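Local coordinates for DPS family protein (PDB 3IQ1) that probably oxidises ferrous iron and stores it as ferric iron inside a hollow twelve-subunit shell, as Dps proteins do, at residues L27-V32 against L118-D123. Residues are numbered along the deposited sequence; the frame is centred on the assembly and turned at random.
Sequences LANYQV and LHQQRD
Asn29 on helix 13-43 faces Gln120 on helix 103-131 with their CA atoms 9.5 Å apart, a separation spanned by polar side chains. The firm link is made by the next residue on each helix: the Tyr30 hydroxyl donates a hydrogen bond to Gln121, with OH to OE1 at 2.6 Å. OE1 lies at the edge of the phenol, in the plane of the ring, and the hydroxyl in turn sits in the carbonyl plane, at a C=O...O angle of 146°. Ring and amide are turned only 35° against each other. Gln121 gets there with a chain extended beyond CG, which brings its carbonyl to the hydroxyl; the two side chains cross at about a right angle. Gln147 of helix 134-158 joins both partners: its NE2 donates to the Tyr30 hydroxyl and its OE1 accepts from Gln121 NE2, closing a ring of hydrogen bonds among three side chains, with Tyr30 and Gln121 both buried. At Asn29 and Gln120 the two amide planes stand 83° apart, nearly perpendicular. Side chains from three helices thus form the polar network, and the fourth, helix 49-76, packs on the Tyr30 side chain through Lys66, Ile67 and Leu70, near the middle of the four-helix bundle of the ferritin-like fold.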
loop_
_atom_site.group_PDB
_atom_site.type_symbol
_atom_site.label_atom_id
_atom_site.label_comp_id
_atom_site.label_asym_id
_atom_site.label_seq_id
_atom_site.Cartn_x
_atom_site.Cartn_y
_atom_site.Cartn_z
ATOM N N LEU B 27 22.124 -3.124 -28.684
ATOM C CA LEU B 27 21.224 -4.148 -28.133
ATOM C C LEU B 27 21.939 -5.489 -28.036
ATOM O O LEU B 27 21.829 -6.162 -27.020
ATOM C CB LEU B 27 19.967 -4.228 -29.008
ATOM C CG LEU B 27 18.980 -5.330 -28.659
ATOM C CD1 LEU B 27 18.485 -5.196 -27.232
ATOM C CD2 LEU B 27 17.830 -5.311 -29.634
ATOM N N ALA B 28 22.692 -5.855 -29.064
ATOM C CA ALA B 28 23.518 -7.076 -29.023
ATOM C C ALA B 28 24.484 -7.110 -27.856
ATOM O O ALA B 28 24.604 -8.126 -27.168
ATOM C CB ALA B 28 24.268 -7.242 -30.330
ATOM N N ASN B 29 25.168 -5.981 -27.638
ATOM C CA ASN B 29 26.053 -5.866 -26.514
ATOM C C ASN B 29 25.294 -5.996 -25.204
ATOM O O ASN B 29 25.756 -6.672 -24.291
ATOM C CB ASN B 29 26.829 -4.571 -26.582
ATOM C CG ASN B 29 27.983 -4.638 -27.607
ATOM O OD1 ASN B 29 28.146 -3.695 -28.432
ATOM N ND2 ASN B 29 28.757 -5.652 -27.571
ATOM N N TYR B 30 24.167 -5.302 -25.071
ATOM C CA TYR B 30 23.361 -5.451 -23.869
ATOM C C TYR B 30 22.993 -6.875 -23.561
ATOM O O TYR B 30 22.972 -7.290 -22.389
ATOM C CB TYR B 30 22.091 -4.605 -23.904
ATOM C CG TYR B 30 22.188 -3.219 -23.357
ATOM C CD1 TYR B 30 22.541 -2.142 -24.150
ATOM C CD2 TYR B 30 21.916 -2.968 -22.042
ATOM C CE1 TYR B 30 22.621 -0.877 -23.651
ATOM C CE2 TYR B 30 21.979 -1.653 -21.540
ATOM C CZ TYR B 30 22.349 -0.641 -22.326
ATOM O OH TYR B 30 22.428 0.633 -21.781
ATOM N N GLN B 31 22.627 -7.617 -24.584
ATOM C CA GLN B 31 22.055 -8.947 -24.412
ATOM C C GLN B 31 23.168 -9.892 -23.912
ATOM O O GLN B 31 22.959 -10.632 -22.929
ATOM C CB GLN B 31 21.399 -9.403 -25.714
ATOM C CG GLN B 31 20.055 -8.735 -25.978
ATOM C CD GLN B 31 18.892 -9.338 -25.204
ATOM O OE1 GLN B 31 19.052 -9.700 -24.027
ATOM N NE2 GLN B 31 17.696 -9.355 -25.815
ATOM N N VAL B 32 24.345 -9.855 -24.558
ATOM C CA VAL B 32 25.476 -10.645 -24.080
ATOM C C VAL B 32 25.899 -10.238 -22.675
ATOM O O VAL B 32 26.139 -11.094 -21.814
ATOM C CB VAL B 32 26.658 -10.603 -25.052
ATOM C CG1 VAL B 32 27.887 -11.415 -24.499
ATOM C CG2 VAL B 32 26.269 -11.187 -26.430
ATOM N N LEU B 118 28.932 2.568 -22.628
ATOM C CA LEU B 118 29.005 4.029 -22.562
ATOM C C LEU B 118 29.587 4.599 -23.837
ATOM O O LEU B 118 29.092 5.582 -24.351
ATOM C CB LEU B 118 29.874 4.476 -21.378
ATOM C CG LEU B 118 29.215 4.417 -20.017
ATOM C CD1 LEU B 118 30.244 4.609 -18.930
ATOM C CD2 LEU B 118 28.075 5.414 -19.835
ATOM N N HIS B 119 30.664 3.986 -24.326
ATOM C CA HIS B 119 31.355 4.452 -25.526
ATOM C C HIS B 119 30.374 4.421 -26.699
ATOM O O HIS B 119 30.278 5.397 -27.476
ATOM C CB HIS B 119 32.550 3.530 -25.741
ATOM C CG HIS B 119 33.467 3.943 -26.824
ATOM N ND1 HIS B 119 33.247 3.598 -28.136
ATOM C CD2 HIS B 119 34.661 4.580 -26.784
ATOM C CE1 HIS B 119 34.229 4.074 -28.876
ATOM N NE2 HIS B 119 35.120 4.643 -28.079
ATOM N N GLN B 120 29.643 3.324 -26.847
ATOM C CA GLN B 120 28.706 3.160 -27.989
ATOM C C GLN B 120 27.530 4.106 -27.864
ATOM O O GLN B 120 27.094 4.705 -28.836
ATOM C CB GLN B 120 28.148 1.753 -28.094
ATOM C CG GLN B 120 28.865 0.789 -28.801
ATOM C CD GLN B 120 27.968 -0.461 -28.820
ATOM O OE1 GLN B 120 27.625 -0.961 -27.764
ATOM N NE2 GLN B 120 27.485 -0.817 -29.935
ATOM N N GLN B 121 27.046 4.303 -26.622
ATOM C CA GLN B 121 25.936 5.235 -26.380
ATOM C C GLN B 121 26.333 6.678 -26.676
ATOM O O GLN B 121 25.536 7.396 -27.246
ATOM C CB GLN B 121 25.396 5.055 -24.971
ATOM C CG GLN B 121 24.711 3.701 -24.853
ATOM C CD GLN B 121 24.475 3.122 -23.498
ATOM O OE1 GLN B 121 23.695 2.195 -23.396
ATOM N NE2 GLN B 121 25.019 3.718 -22.433
ATOM N N ARG B 122 27.565 7.098 -26.362
ATOM C CA ARG B 122 28.028 8.424 -26.697
ATOM C C ARG B 122 28.119 8.637 -28.233
ATOM O O ARG B 122 27.773 9.690 -28.760
ATOM C CB ARG B 122 29.381 8.664 -26.059
ATOM C CG ARG B 122 29.285 8.763 -24.524
ATOM C CD ARG B 122 30.648 8.744 -23.915
ATOM N NE ARG B 122 30.580 8.874 -22.462
ATOM C CZ ARG B 122 31.333 8.203 -21.599
ATOM N NH1 ARG B 122 32.269 7.343 -22.035
ATOM N NH2 ARG B 122 31.173 8.406 -20.270
ATOM N N ASP B 123 28.545 7.590 -28.929
ATOM C CA ASP B 123 28.596 7.680 -30.385
ATOM C C ASP B 123 27.214 7.822 -31.000
ATOM O O ASP B 123 27.018 8.664 -31.870
ATOM C CB ASP B 123 29.270 6.467 -30.974
ATOM C CG ASP B 123 30.780 6.517 -30.878
ATOM O OD1 ASP B 123 31.362 7.598 -30.575
ATOM O OD2 ASP B 123 31.409 5.472 -31.201
#